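Local coordinates for B-cell lymphoma 3-encoded protein (Homo sapiens, PDB 1K1A) that regulates transcription of NF-kappa-B target genes, forming complexes with p50 or p52 homodimers; the ankyrin repeat domain is the part present here, at residues A[83-86]-A[87-90]; A[120-123]-A[124-128]; A[153-156]-A[157-161]; A[166-169]-A[170-173]. All blocks are in the same frame, centred on the assembly; numbering follows the deposited sequence.

The four contacts come in series along the chain, each within an ankyrin repeat of this stack of paired helices and loops. Contacts 1 and 2 take in the closing turns of helices 82-88 and 119-126, in the third and fourth repeats, and contact 3 the whole of short helix 153-159 with its exit, in the fifth. Their centres step along the stack, about 9 Å from contact 1 to contact 2 and about 10 Å on to contact 3; contacts 1 and 3, about 19 Å apart, do not touch. Contact 4 ends helix 163-171, which follows helix 153-159 and packs against it, centres about 11 Å apart. The contacts thus follow the domain along its length and, in one repeat, across its two helical layers.

Contact 1 of 4, residues A[83-86]-A[87-90]; sequences AHLA and CEHR
Cys87, Glu88 and His89 each turn a backbone N-H back four residues, to the carbonyls of Ala83, His84 and Leu85, and so build the last turns of helix 82-88 in the third ankyrin repeat, which a Schellman motif closes. Of these bonds Glu88 N to His84 O is the straightest, 3.0 Å long with an N-H...O angle of 163°. His89 N to Leu85 O bends to 137°, as the helix begins to unwind. Arg90, with positive phi, is the C-prime residue, its N bonded to Cys87 O at 3.1 Å.

The apolar side is made of small or compact residues because other helices press on it: Ala86 meets Val54 of helix 49-55, and Cys87 meets Val122 and Ala123 of helix 119-126. Cys87 SG, beside its own backbone N (chi1 -61°), lies 3.5 Å from Ala83 O.

Leu85, buried, packs its side chain on His51 and Val54 of helix 49-55, while the partly exposed Glu88 rests its CG 3.4 Å from Leu85 O. The His89 ring brings an edge to that same carbonyl: His89 CD2 lies 3.2 Å from Leu85 O, which sits in the plane of the ring.

Contact 2 of 4, residues A[120-123]-A[124-128]; sequences LHVA and VNTEC
Leu120 and Val124 meet on the buried side of helix 119-126, one turn apart in the fourth ankyrin repeat. Their side chains cross obliquely, Leu120 CD1 lying 4.0 Å from Val124 CG2. Val124 CG2 lies beside the backbone N (chi1 169° for CG1), which brings it within 3.2 Å of Leu120 O. A branched, rigid side chain suits this place, since Pro153 and Ala157 of helix 153-159 close over it. Ala123 is small for a like reason: Val132 and Leu135 of helix 129-137 and Cys87 of helix 82-88 all reach it.

The other side is looser and more polar. Asn125 and Glu127 are partly exposed, and Glu127, with positive phi, belongs to a Schellman motif ending the helix. Here Thr126 holds the exit. Its OG1, set between the backbone N and the carbonyl carbon (chi1 71°), donates to Ala123 O at 2.7 Å. Thr126 OG1 in turn accepts from Cys128 N at 3.2 Å, forming an ST turn, while Thr126 CG2 leans against Val122 O, 3.2 Å away. A valine in place of Thr126 would probably cost Ala123 O its hydroxyl donor and leave Cys128 N with little more than its weak 3.5 Å bond to Ala123 O.

One hydroxyl, giving and accepting at once, thus ties the carbonyl of Ala123 to Cys128, the N-cap of the next helix, so that the turn between the two helices is fixed by side-chain as well as main-chain bonds.

Contact 3 of 4, residues A[153-156]-A[157-161]; sequences PLIH and AVENN
Ala157, Val158, Glu159 and Asn160 give their backbone N-H groups in turn to Pro153 O, Leu154 O, Ile155 O and His156 O, so the carbonyls of the first turn of helix 153-159, in the fifth ankyrin repeat, are all satisfied. The Glu159 N to Ile155 O bond is 2.9 Å long and nearly straight, at 167°. Asn160 N to His156 O, 3.0 Å, is more bent. Proline suits the start, where a residue without an N-H costs the helix no bond. Asn161, with positive phi, ends it in a Schellman motif, its N bonded to Val158 O at 3.0 Å. Glu159 O is bonded by Arg193 NH1.

The polar ends of the side chains find partners outside this helix. His156 NE2 bonds to Asp146 OD1, while its ring meets that of His121 with planes about 75° apart. Glu159 runs beside Ile155, its CD 4.2 Å from Ile155 CG2, and ends in a salt bridge from OE1 to Arg151 NH2. Asn160 CG lies beside the backbone N, anti to the carbonyl carbon (chi1 -61°), 3.1 Å from His156 O, and ND2 bonds to Asn125 OD1 of the preceding repeat. A leucine in place of Asn160 would probably leave Asn125 OD1 without this amide donor and lose a polar tie between the two repeats.

Ala157 and Val158 pack on Val166 of helix 163-171, Val158 also on Ala186 of helix 186-193. The carbonyls of Pro153 to His156 thus bond within the helix, while its polar side chains link it to neighbouring loops and repeats.

Contact 4 of 4, residues A[166-169]-A[170-173]; sequences VQLL and LQHG
Gln167 O takes two donors: Gln171 N, at 3.1 Å, and a water that donates to the carbonyl oxygen from 3.2 Å. The same water accepts from Gln171 NE2 at 3.0 Å, so the amide closes a bridge over the helical bond beneath it. Gln171 reaches the water because its CG stands opposite the backbone N (chi1 -161°) and the chain runs on extended. A long polar residue suits this exposed side of the helix, where solvent can take part.

One residue further on, the bonding frays. His172 N is shared between Leu168 O at 3.2 Å and Leu169 O at 3.0 Å, both bonds weak. This is the end of helix 163-171, the helix that follows 153-159 in the fifth ankyrin repeat, and it stops in a Schellman motif. Gly173, at a phi of 93°, gives its N to Leu170 O; a side chain at these angles would press on the carbonyl oxygen of His172, which explains the glycine.

Next to this turn, Leu168 and His172 lie side by side, pointing the same way. Leu168 CD1 is 3.7 Å from His172 CD2, while Leu168 O sits in the ring plane at its edge, 3.1 Å from that same CD2. The apolar side turns to other helices: Val166 meets Ala157 and Val158, Leu170 meets Leu154, and both touch Thr201 of helix 196-204. There Val166 CG1 and Leu170 CD1, on side chains running alongside each other, come within 3.8 Å.

Contact 1 of 4, residues A[83-86]-A[87-90]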
ATOM      1  N   ALA A  83      -0.723   1.903  -8.672  1.00 10.58           N
ATOM      2  CA  ALA A  83      -0.190   2.267  -7.364  1.00 10.44           C
ATOM      3  C   ALA A  83       0.092   1.047  -6.492  1.00 10.55           C
ATOM      4  O   ALA A  83       1.127   0.992  -5.822  1.00  9.64           O
ATOM      5  CB  ALA A  83      -1.125   3.239  -6.645  1.00 11.11           C
ATOM      6  N   HIS A  84      -0.836   0.081  -6.488  1.00 10.64           N
ATOM      7  CA  HIS A  84      -0.660  -1.154  -5.726  1.00 11.33           C
ATOM      8  C   HIS A  84       0.599  -1.867  -6.207  1.00 11.29           C
ATOM      9  O   HIS A  84       1.382  -2.387  -5.410  1.00 10.88           O
ATOM     10  CB  HIS A  84      -1.838  -2.135  -5.937  1.00 11.32           C
ATOM     11  CG  HIS A  84      -3.129  -1.737  -5.277  1.00 11.91           C
ATOM     12  ND1 HIS A  84      -3.409  -2.005  -3.949  1.00 13.04           N
ATOM     13  CD2 HIS A  84      -4.257  -1.193  -5.791  1.00 12.23           C
ATOM     14  CE1 HIS A  84      -4.635  -1.596  -3.666  1.00  9.45           C
ATOM     15  NE2 HIS A  84      -5.172  -1.102  -4.767  1.00 13.52           N
ATOM     16  N   LEU A  85       0.764  -1.938  -7.522  1.00 10.78           N
ATOM     17  CA  LEU A  85       1.898  -2.663  -8.100  1.00 11.19           C
ATOM     18  C   LEU A  85       3.226  -1.983  -7.795  1.00 10.66           C
ATOM     19  O   LEU A  85       4.228  -2.660  -7.547  1.00 10.97           O
ATOM     20  CB  LEU A  85       1.723  -2.847  -9.612  1.00 11.26           C
ATOM     21  CG  LEU A  85       0.606  -3.802 -10.042  1.00 12.36           C
ATOM     22  CD1 LEU A  85       0.472  -3.800 -11.556  1.00 13.63           C
ATOM     23  CD2 LEU A  85       0.884  -5.221  -9.531  1.00 13.15           C
ATOM     24  N   ALA A  86       3.239  -0.650  -7.808  1.00 10.92           N
ATOM     25  CA  ALA A  86       4.448   0.091  -7.444  1.00 11.09           C
ATOM     26  C   ALA A  86       4.851  -0.221  -6.006  1.00 11.35           C
ATOM     27  O   ALA A  86       6.037  -0.373  -5.709  1.00 11.39           O
ATOM     28  CB  ALA A  86       4.269   1.590  -7.646  1.00 10.96           C
ATOM     29  N   CYS A  87       3.868  -0.350  -5.114  1.00 11.73           N
ATOM     30  CA  CYS A  87       4.179  -0.683  -3.720  1.00 12.84           C
ATOM     31  C   CYS A  87       4.611  -2.154  -3.497  1.00 13.70           C
ATOM     32  O   CYS A  87       5.545  -2.427  -2.742  1.00 13.96           O
ATOM     33  CB  CYS A  87       3.037  -0.276  -2.783  1.00 12.81           C
ATOM     34  SG  CYS A  87       2.682   1.489  -2.773  1.00 13.30           S
ATOM     35  N   GLU A  88       3.965  -3.111  -4.149  1.00 14.97           N
ATOM     36  CA  GLU A  88       4.423  -4.479  -3.966  1.00 16.52           C
ATOM     37  C   GLU A  88       5.816  -4.681  -4.583  1.00 16.69           C
ATOM     38  O   GLU A  88       6.557  -5.567  -4.174  1.00 16.54           O
ATOM     39  CB  GLU A  88       3.406  -5.506  -4.470  1.00 17.86           C
ATOM     40  CG  GLU A  88       3.148  -5.482  -5.960  1.00 21.43           C
ATOM     41  CD  GLU A  88       2.334  -6.684  -6.427  1.00 27.20           C
ATOM     42  OE1 GLU A  88       2.692  -7.831  -6.079  1.00 29.87           O
ATOM     43  OE2 GLU A  88       1.330  -6.482  -7.137  1.00 30.39           O
ATOM     44  N   HIS A  89       6.195  -3.816  -5.521  1.00 16.28           N
ATOM     45  CA  HIS A  89       7.516  -3.923  -6.141  1.00 17.22           C
ATOM     46  C   HIS A  89       8.528  -2.978  -5.505  1.00 17.25           C
ATOM     47  O   HIS A  89       9.603  -2.746  -6.057  1.00 18.17           O
ATOM     48  CB  HIS A  89       7.446  -3.696  -7.653  1.00 17.04           C
ATOM     49  CG  HIS A  89       6.930  -4.875  -8.414  1.00 17.84           C
ATOM     50  ND1 HIS A  89       7.761  -5.817  -8.986  1.00 20.48           N
ATOM     51  CD2 HIS A  89       5.666  -5.266  -8.698  1.00 18.83           C
ATOM     52  CE1 HIS A  89       7.028  -6.736  -9.591  1.00 19.36           C
ATOM     53  NE2 HIS A  89       5.754  -6.428  -9.424  1.00 20.23           N
ATOM     54  N   ARG A  90       8.174  -2.436  -4.343  1.00 17.50           N
ATOM     55  CA  ARG A  90       9.055  -1.534  -3.603  1.00 17.99           C
ATOM     56  C   ARG A  90       9.717  -0.479  -4.501  1.00 18.28           C
ATOM     57  O   ARG A  90      10.934  -0.293  -4.448  1.00 18.35           O
ATOM     58  CB  ARG A  90      10.146  -2.340  -2.882  1.00 18.15           C
ATOM     59  CG  ARG A  90       9.632  -3.459  -1.972  1.00 18.72           C
ATOM     60  CD  ARG A  90      10.753  -4.252  -1.305  1.00 22.27           C
ATOM     61  NE  ARG A  90      10.282  -5.135  -0.233  1.00 24.02           N
ATOM     62  CZ  ARG A  90       9.940  -6.405  -0.405  1.00 26.09           C
ATOM     63  NH1 ARG A  90       9.996  -6.953  -1.605  1.00 26.81           N
ATOM     64  NH2 ARG A  90       9.524  -7.130   0.626  1.00 27.59           N
TER

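Contact 2 of 4, residues A[120-123]-A[124-128]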
ATOM      1  N   LEU A 120      -1.445   1.530   0.655  1.00  9.46           N
ATOM      2  CA  LEU A 120      -0.773   1.750   1.939  1.00 10.14           C
ATOM      3  C   LEU A 120      -0.567   0.450   2.730  1.00 10.28           C
ATOM      4  O   LEU A 120       0.505   0.226   3.307  1.00 10.93           O
ATOM      5  CB  LEU A 120      -1.518   2.797   2.783  1.00  9.64           C
ATOM      6  CG  LEU A 120      -0.882   3.122   4.132  1.00 10.52           C
ATOM      7  CD1 LEU A 120       0.560   3.577   3.916  1.00 10.52           C
ATOM      8  CD2 LEU A 120      -1.677   4.196   4.859  1.00  9.75           C
ATOM      9  N   HIS A 121      -1.589  -0.403   2.767  1.00 11.04           N
ATOM     10  CA  HIS A 121      -1.466  -1.707   3.429  1.00 11.69           C
ATOM     11  C   HIS A 121      -0.325  -2.506   2.805  1.00 11.69           C
ATOM     12  O   HIS A 121       0.513  -3.057   3.505  1.00 12.14           O
ATOM     13  CB  HIS A 121      -2.759  -2.527   3.316  1.00 12.18           C
ATOM     14  CG  HIS A 121      -3.896  -2.000   4.138  1.00 13.52           C
ATOM     15  ND1 HIS A 121      -3.922  -2.077   5.515  1.00 16.15           N
ATOM     16  CD2 HIS A 121      -5.067  -1.427   3.773  1.00 14.04           C
ATOM     17  CE1 HIS A 121      -5.052  -1.556   5.962  1.00 14.56           C
ATOM     18  NE2 HIS A 121      -5.759  -1.145   4.926  1.00 15.98           N
ATOM     19  N   VAL A 122      -0.319  -2.586   1.477  1.00 11.52           N
ATOM     20  CA  VAL A 122       0.733  -3.287   0.750  1.00 11.34           C
ATOM     21  C   VAL A 122       2.117  -2.716   1.076  1.00 11.12           C
ATOM     22  O   VAL A 122       3.049  -3.462   1.380  1.00 11.03           O
ATOM     23  CB  VAL A 122       0.506  -3.221  -0.774  1.00 11.39           C
ATOM     24  CG1 VAL A 122       1.689  -3.823  -1.516  1.00 10.85           C
ATOM     25  CG2 VAL A 122      -0.781  -3.954  -1.153  1.00 12.16           C
ATOM     26  N   ALA A 123       2.242  -1.395   1.035  1.00 11.24           N
ATOM     27  CA  ALA A 123       3.521  -0.755   1.316  1.00 11.82           C
ATOM     28  C   ALA A 123       4.031  -1.068   2.731  1.00 12.76           C
ATOM     29  O   ALA A 123       5.214  -1.364   2.929  1.00 12.54           O
ATOM     30  CB  ALA A 123       3.426   0.761   1.101  1.00 11.48           C
ATOM     31  N   VAL A 124       3.138  -0.978   3.707  1.00 13.33           N
ATOM     32  CA  VAL A 124       3.506  -1.239   5.100  1.00 14.47           C
ATOM     33  C   VAL A 124       3.986  -2.680   5.249  1.00 15.58           C
ATOM     34  O   VAL A 124       4.984  -2.947   5.928  1.00 15.79           O
ATOM     35  CB  VAL A 124       2.328  -0.942   6.051  1.00 14.48           C
ATOM     36  CG1 VAL A 124       2.610  -1.477   7.480  1.00 15.22           C
ATOM     37  CG2 VAL A 124       2.042   0.554   6.090  1.00 13.31           C
ATOM     38  N   ASN A 125       3.298  -3.596   4.574  1.00 16.57           N
ATOM     39  CA  ASN A 125       3.666  -5.006   4.576  1.00 18.20           C
ATOM     40  C   ASN A 125       5.055  -5.285   3.991  1.00 19.24           C
ATOM     41  O   ASN A 125       5.748  -6.184   4.453  1.00 19.46           O
ATOM     42  CB  ASN A 125       2.588  -5.850   3.902  1.00 18.66           C
ATOM     43  CG  ASN A 125       1.345  -5.994   4.767  1.00 20.32           C
ATOM     44  OD1 ASN A 125       1.390  -5.746   5.975  1.00 22.98           O
ATOM     45  ND2 ASN A 125       0.230  -6.392   4.156  1.00 20.79           N
ATOM     46  N   THR A 126       5.473  -4.502   2.998  1.00 19.88           N
ATOM     47  CA  THR A 126       6.826  -4.630   2.474  1.00 21.00           C
ATOM     48  C   THR A 126       7.790  -3.914   3.411  1.00 22.06           C
ATOM     49  O   THR A 126       9.000  -4.102   3.324  1.00 22.13           O
ATOM     50  CB  THR A 126       6.964  -4.016   1.067  1.00 20.90           C
ATOM     51  OG1 THR A 126       6.890  -2.587   1.158  1.00 20.16           O
ATOM     52  CG2 THR A 126       5.802  -4.404   0.162  1.00 19.82           C
ATOM     53  N   GLU A 127       7.240  -3.075   4.284  1.00 23.48           N
ATOM     54  CA  GLU A 127       8.034  -2.272   5.215  1.00 25.16           C
ATOM     55  C   GLU A 127       8.982  -1.308   4.512  1.00 25.36           C
ATOM     56  O   GLU A 127       9.997  -0.894   5.077  1.00 26.12           O
ATOM     57  CB  GLU A 127       8.797  -3.164   6.186  1.00 26.10           C
ATOM     58  CG  GLU A 127       7.898  -4.122   6.944  1.00 27.81           C
ATOM     59  CD  GLU A 127       8.676  -5.177   7.676  1.00 29.67           C
ATOM     60  OE1 GLU A 127       9.787  -5.516   7.212  1.00 32.69           O
ATOM     61  OE2 GLU A 127       8.179  -5.668   8.706  1.00 30.73           O
ATOM     62  N   CYS A 128       8.650  -0.952   3.277  1.00 25.25           N
ATOM     63  CA  CYS A 128       9.433   0.027   2.539  1.00 24.31           C
ATOM     64  C   CYS A 128       9.062   1.417   3.032  1.00 23.83           C
ATOM     65  O   CYS A 128       7.954   1.903   2.791  1.00 23.90           O
ATOM     66  CB  CYS A 128       9.179  -0.103   1.039  1.00 24.80           C
ATOM     67  SG  CYS A 128      10.079   1.097   0.027  1.00 24.40           S
TER

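Contact 3 of 4, residues A[153-156]-A[157-161]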
ATOM      1  N   PRO A 153      -3.459   0.019   8.975  1.00 15.19           N
ATOM      2  CA  PRO A 153      -2.030  -0.207   8.714  1.00 14.73           C
ATOM      3  C   PRO A 153      -1.206  -0.314  10.008  1.00 14.71           C
ATOM      4  O   PRO A 153      -0.264  -1.108  10.071  1.00 13.68           O
ATOM      5  CB  PRO A 153      -1.630   1.038   7.925  1.00 15.09           C
ATOM      6  CG  PRO A 153      -2.888   1.413   7.190  1.00 14.89           C
ATOM      7  CD  PRO A 153      -3.992   1.147   8.191  1.00 15.14           C
ATOM      8  N   LEU A 154      -1.558   0.467  11.023  1.00 14.47           N
ATOM      9  CA  LEU A 154      -0.816   0.426  12.284  1.00 14.87           C
ATOM     10  C   LEU A 154      -0.856  -0.964  12.918  1.00 15.24           C
ATOM     11  O   LEU A 154       0.164  -1.481  13.388  1.00 15.45           O
ATOM     12  CB  LEU A 154      -1.343   1.472  13.271  1.00 15.06           C
ATOM     13  CG  LEU A 154      -0.613   1.507  14.624  1.00 15.05           C
ATOM     14  CD1 LEU A 154       0.881   1.729  14.434  1.00 14.33           C
ATOM     15  CD2 LEU A 154      -1.205   2.561  15.544  1.00 17.47           C
ATOM     16  N   ILE A 155      -2.031  -1.571  12.928  1.00 15.51           N
ATOM     17  CA  ILE A 155      -2.177  -2.895  13.520  1.00 16.52           C
ATOM     18  C   ILE A 155      -1.401  -3.923  12.698  1.00 17.06           C
ATOM     19  O   ILE A 155      -0.714  -4.791  13.256  1.00 17.15           O
ATOM     20  CB  ILE A 155      -3.672  -3.255  13.687  1.00 16.29           C
ATOM     21  CG1 ILE A 155      -4.295  -2.366  14.771  1.00 16.99           C
ATOM     22  CG2 ILE A 155      -3.841  -4.732  14.030  1.00 16.86           C
ATOM     23  CD1 ILE A 155      -5.816  -2.347  14.794  1.00 15.77           C
ATOM     24  N   HIS A 156      -1.456  -3.791  11.374  1.00 17.66           N
ATOM     25  CA  HIS A 156      -0.678  -4.660  10.504  1.00 18.45           C
ATOM     26  C   HIS A 156       0.799  -4.561  10.876  1.00 18.24           C
ATOM     27  O   HIS A 156       1.478  -5.579  11.018  1.00 18.70           O
ATOM     28  CB  HIS A 156      -0.873  -4.281   9.025  1.00 19.24           C
ATOM     29  CG  HIS A 156      -2.164  -4.771   8.435  1.00 21.04           C
ATOM     30  ND1 HIS A 156      -2.400  -6.102   8.163  1.00 24.38           N
ATOM     31  CD2 HIS A 156      -3.276  -4.104   8.042  1.00 23.32           C
ATOM     32  CE1 HIS A 156      -3.607  -6.236   7.638  1.00 25.06           C
ATOM     33  NE2 HIS A 156      -4.157  -5.039   7.549  1.00 25.13           N
ATOM     34  N   ALA A 157       1.287  -3.332  11.048  1.00 17.68           N
ATOM     35  CA  ALA A 157       2.692  -3.097  11.387  1.00 17.26           C
ATOM     36  C   ALA A 157       3.072  -3.732  12.727  1.00 17.36           C
ATOM     37  O   ALA A 157       4.163  -4.299  12.871  1.00 16.75           O
ATOM     38  CB  ALA A 157       2.995  -1.596  11.413  1.00 17.32           C
ATOM     39  N   VAL A 158       2.178  -3.625  13.703  1.00 17.38           N
ATOM     40  CA  VAL A 158       2.430  -4.204  15.023  1.00 18.37           C
ATOM     41  C   VAL A 158       2.491  -5.729  14.951  1.00 19.14           C
ATOM     42  O   VAL A 158       3.370  -6.349  15.552  1.00 19.75           O
ATOM     43  CB  VAL A 158       1.384  -3.760  16.058  1.00 17.96           C
ATOM     44  CG1 VAL A 158       1.487  -4.601  17.318  1.00 18.50           C
ATOM     45  CG2 VAL A 158       1.569  -2.290  16.389  1.00 17.93           C
ATOM     46  N   GLU A 159       1.568  -6.332  14.210  1.00 20.02           N
ATOM     47  CA  GLU A 159       1.565  -7.788  14.040  1.00 21.18           C
ATOM     48  C   GLU A 159       2.803  -8.312  13.301  1.00 21.07           C
ATOM     49  O   GLU A 159       3.288  -9.418  13.587  1.00 21.01           O
ATOM     50  CB  GLU A 159       0.281  -8.248  13.357  1.00 21.57           C
ATOM     51  CG  GLU A 159      -0.956  -7.945  14.180  1.00 24.97           C
ATOM     52  CD  GLU A 159      -2.218  -8.545  13.605  1.00 28.96           C
ATOM     53  OE1 GLU A 159      -2.304  -8.692  12.366  1.00 33.02           O
ATOM     54  OE2 GLU A 159      -3.133  -8.859  14.398  1.00 31.61           O
ATOM     55  N   ASN A 160       3.333  -7.510  12.377  1.00 20.76           N
ATOM     56  CA  ASN A 160       4.549  -7.864  11.640  1.00 20.75           C
ATOM     57  C   ASN A 160       5.809  -7.595  12.457  1.00 20.39           C
ATOM     58  O   ASN A 160       6.927  -7.785  11.968  1.00 20.14           O
ATOM     59  CB  ASN A 160       4.650  -7.061  10.329  1.00 21.21           C
ATOM     60  CG  ASN A 160       3.487  -7.319   9.378  1.00 22.54           C
ATOM     61  OD1 ASN A 160       2.783  -8.325   9.485  1.00 24.10           O
ATOM     62  ND2 ASN A 160       3.288  -6.403   8.430  1.00 23.57           N
ATOM     63  N   ASN A 161       5.630  -7.116  13.686  1.00 19.97           N
ATOM     64  CA  ASN A 161       6.755  -6.760  14.549  1.00 20.09           C
ATOM     65  C   ASN A 161       7.777  -5.848  13.858  1.00 19.52           C
ATOM     66  O   ASN A 161       8.972  -6.132  13.836  1.00 19.44           O
ATOM     67  CB  ASN A 161       7.438  -8.014  15.118  1.00 20.59           C
ATOM     68  CG  ASN A 161       8.474  -7.681  16.177  1.00 21.70           C
ATOM     69  OD1 ASN A 161       8.311  -6.728  16.937  1.00 23.47           O
ATOM     70  ND2 ASN A 161       9.562  -8.454  16.217  1.00 23.40           N
TER

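Contact 4 of 4, residues A[166-169]-A[170-173]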
ATOM      1  N   VAL A 166       5.901   1.075  12.746  1.00 14.18           N
ATOM      2  CA  VAL A 166       5.120   1.577  13.862  1.00 13.86           C
ATOM      3  C   VAL A 166       5.517   3.011  14.160  1.00 13.49           C
ATOM      4  O   VAL A 166       4.665   3.880  14.279  1.00 12.96           O
ATOM      5  CB  VAL A 166       5.272   0.685  15.126  1.00 14.28           C
ATOM      6  CG1 VAL A 166       4.721   1.396  16.354  1.00 13.62           C
ATOM      7  CG2 VAL A 166       4.549  -0.673  14.914  1.00 14.36           C
ATOM      8  N   GLN A 167       6.818   3.271  14.232  1.00 13.36           N
ATOM      9  CA  GLN A 167       7.291   4.628  14.478  1.00 12.91           C
ATOM     10  C   GLN A 167       6.910   5.593  13.345  1.00 12.79           C
ATOM     11  O   GLN A 167       6.481   6.717  13.592  1.00 11.79           O
ATOM     12  CB  GLN A 167       8.804   4.634  14.742  1.00 13.75           C
ATOM     13  CG  GLN A 167       9.173   4.030  16.115  1.00 14.84           C
ATOM     14  CD  GLN A 167      10.672   4.037  16.414  1.00 18.07           C
ATOM     15  OE1 GLN A 167      11.497   4.225  15.517  1.00 17.11           O
ATOM     16  NE2 GLN A 167      11.024   3.807  17.683  1.00 18.58           N
ATOM     17  N   LEU A 168       7.034   5.130  12.107  1.00 12.48           N
ATOM     18  CA  LEU A 168       6.724   5.953  10.940  1.00 12.12           C
ATOM     19  C   LEU A 168       5.244   6.332  10.887  1.00 11.89           C
ATOM     20  O   LEU A 168       4.902   7.483  10.631  1.00 11.40           O
ATOM     21  CB  LEU A 168       7.155   5.237   9.650  1.00 11.71           C
ATOM     22  CG  LEU A 168       7.034   6.034   8.346  1.00 12.85           C
ATOM     23  CD1 LEU A 168       7.732   7.400   8.469  1.00 13.66           C
ATOM     24  CD2 LEU A 168       7.593   5.243   7.165  1.00 14.94           C
ATOM     25  N   LEU A 169       4.366   5.365  11.141  1.00 12.31           N
ATOM     26  CA  LEU A 169       2.927   5.630  11.100  1.00 12.36           C
ATOM     27  C   LEU A 169       2.449   6.559  12.216  1.00 13.15           C
ATOM     28  O   LEU A 169       1.622   7.448  11.985  1.00 12.71           O
ATOM     29  CB  LEU A 169       2.130   4.320  11.101  1.00 12.64           C
ATOM     30  CG  LEU A 169       2.229   3.475   9.824  1.00 11.95           C
ATOM     31  CD1 LEU A 169       1.820   2.038  10.083  1.00 12.47           C
ATOM     32  CD2 LEU A 169       1.380   4.068   8.702  1.00 15.08           C
ATOM     33  N   LEU A 170       2.970   6.365  13.426  1.00 13.45           N
ATOM     34  CA  LEU A 170       2.574   7.208  14.547  1.00 14.15           C
ATOM     35  C   LEU A 170       3.036   8.636  14.309  1.00 14.70           C
ATOM     36  O   LEU A 170       2.345   9.597  14.637  1.00 14.45           O
ATOM     37  CB  LEU A 170       3.137   6.667  15.864  1.00 14.06           C
ATOM     38  CG  LEU A 170       2.521   5.338  16.341  1.00 13.73           C
ATOM     39  CD1 LEU A 170       3.307   4.771  17.514  1.00 15.27           C
ATOM     40  CD2 LEU A 170       1.045   5.485  16.701  1.00 14.73           C
ATOM     41  N   GLN A 171       4.205   8.752  13.700  1.00 15.77           N
ATOM     42  CA  GLN A 171       4.786  10.025  13.327  1.00 16.90           C
ATOM     43  C   GLN A 171       3.852  10.784  12.382  1.00 16.93           C
ATOM     44  O   GLN A 171       3.792  12.023  12.403  1.00 17.07           O
ATOM     45  CB  GLN A 171       6.104   9.722  12.618  1.00 17.86           C
ATOM     46  CG  GLN A 171       7.089  10.822  12.526  1.00 19.88           C
ATOM     47  CD  GLN A 171       8.442  10.308  12.074  1.00 20.47           C
ATOM     48  OE1 GLN A 171       8.853  10.535  10.937  1.00 21.82           O
ATOM     49  NE2 GLN A 171       9.137   9.617  12.966  1.00 20.98           N
ATOM     50  N   HIS A 172       3.124  10.044  11.548  1.00 16.48           N
ATOM     51  CA  HIS A 172       2.230  10.667  10.570  1.00 15.97           C
ATOM     52  C   HIS A 172       0.757  10.777  10.982  1.00 15.64           C
ATOM     53  O   HIS A 172      -0.114  10.969  10.133  1.00 15.90           O
ATOM     54  CB  HIS A 172       2.360   9.981   9.211  1.00 15.98           C
ATOM     55  CG  HIS A 172       3.613  10.339   8.483  1.00 16.20           C
ATOM     56  ND1 HIS A 172       3.681  11.388   7.593  1.00 16.72           N
ATOM     57  CD2 HIS A 172       4.856   9.803   8.529  1.00 16.43           C
ATOM     58  CE1 HIS A 172       4.910  11.478   7.114  1.00 16.61           C
ATOM     59  NE2 HIS A 172       5.642  10.527   7.666  1.00 17.40           N
ATOM     60  N   GLY A 173       0.477  10.631  12.272  1.00 15.43           N
ATOM     61  CA  GLY A 173      -0.869  10.856  12.784  1.00 14.51           C
ATOM     62  C   GLY A 173      -1.818   9.666  12.885  1.00 14.23           C
ATOM     63  O   GLY A 173      -3.027   9.854  13.028  1.00 13.48           O
TER
HETATM   64  O   HOH W   1       8.503   8.243  15.566  1.00 27.12           O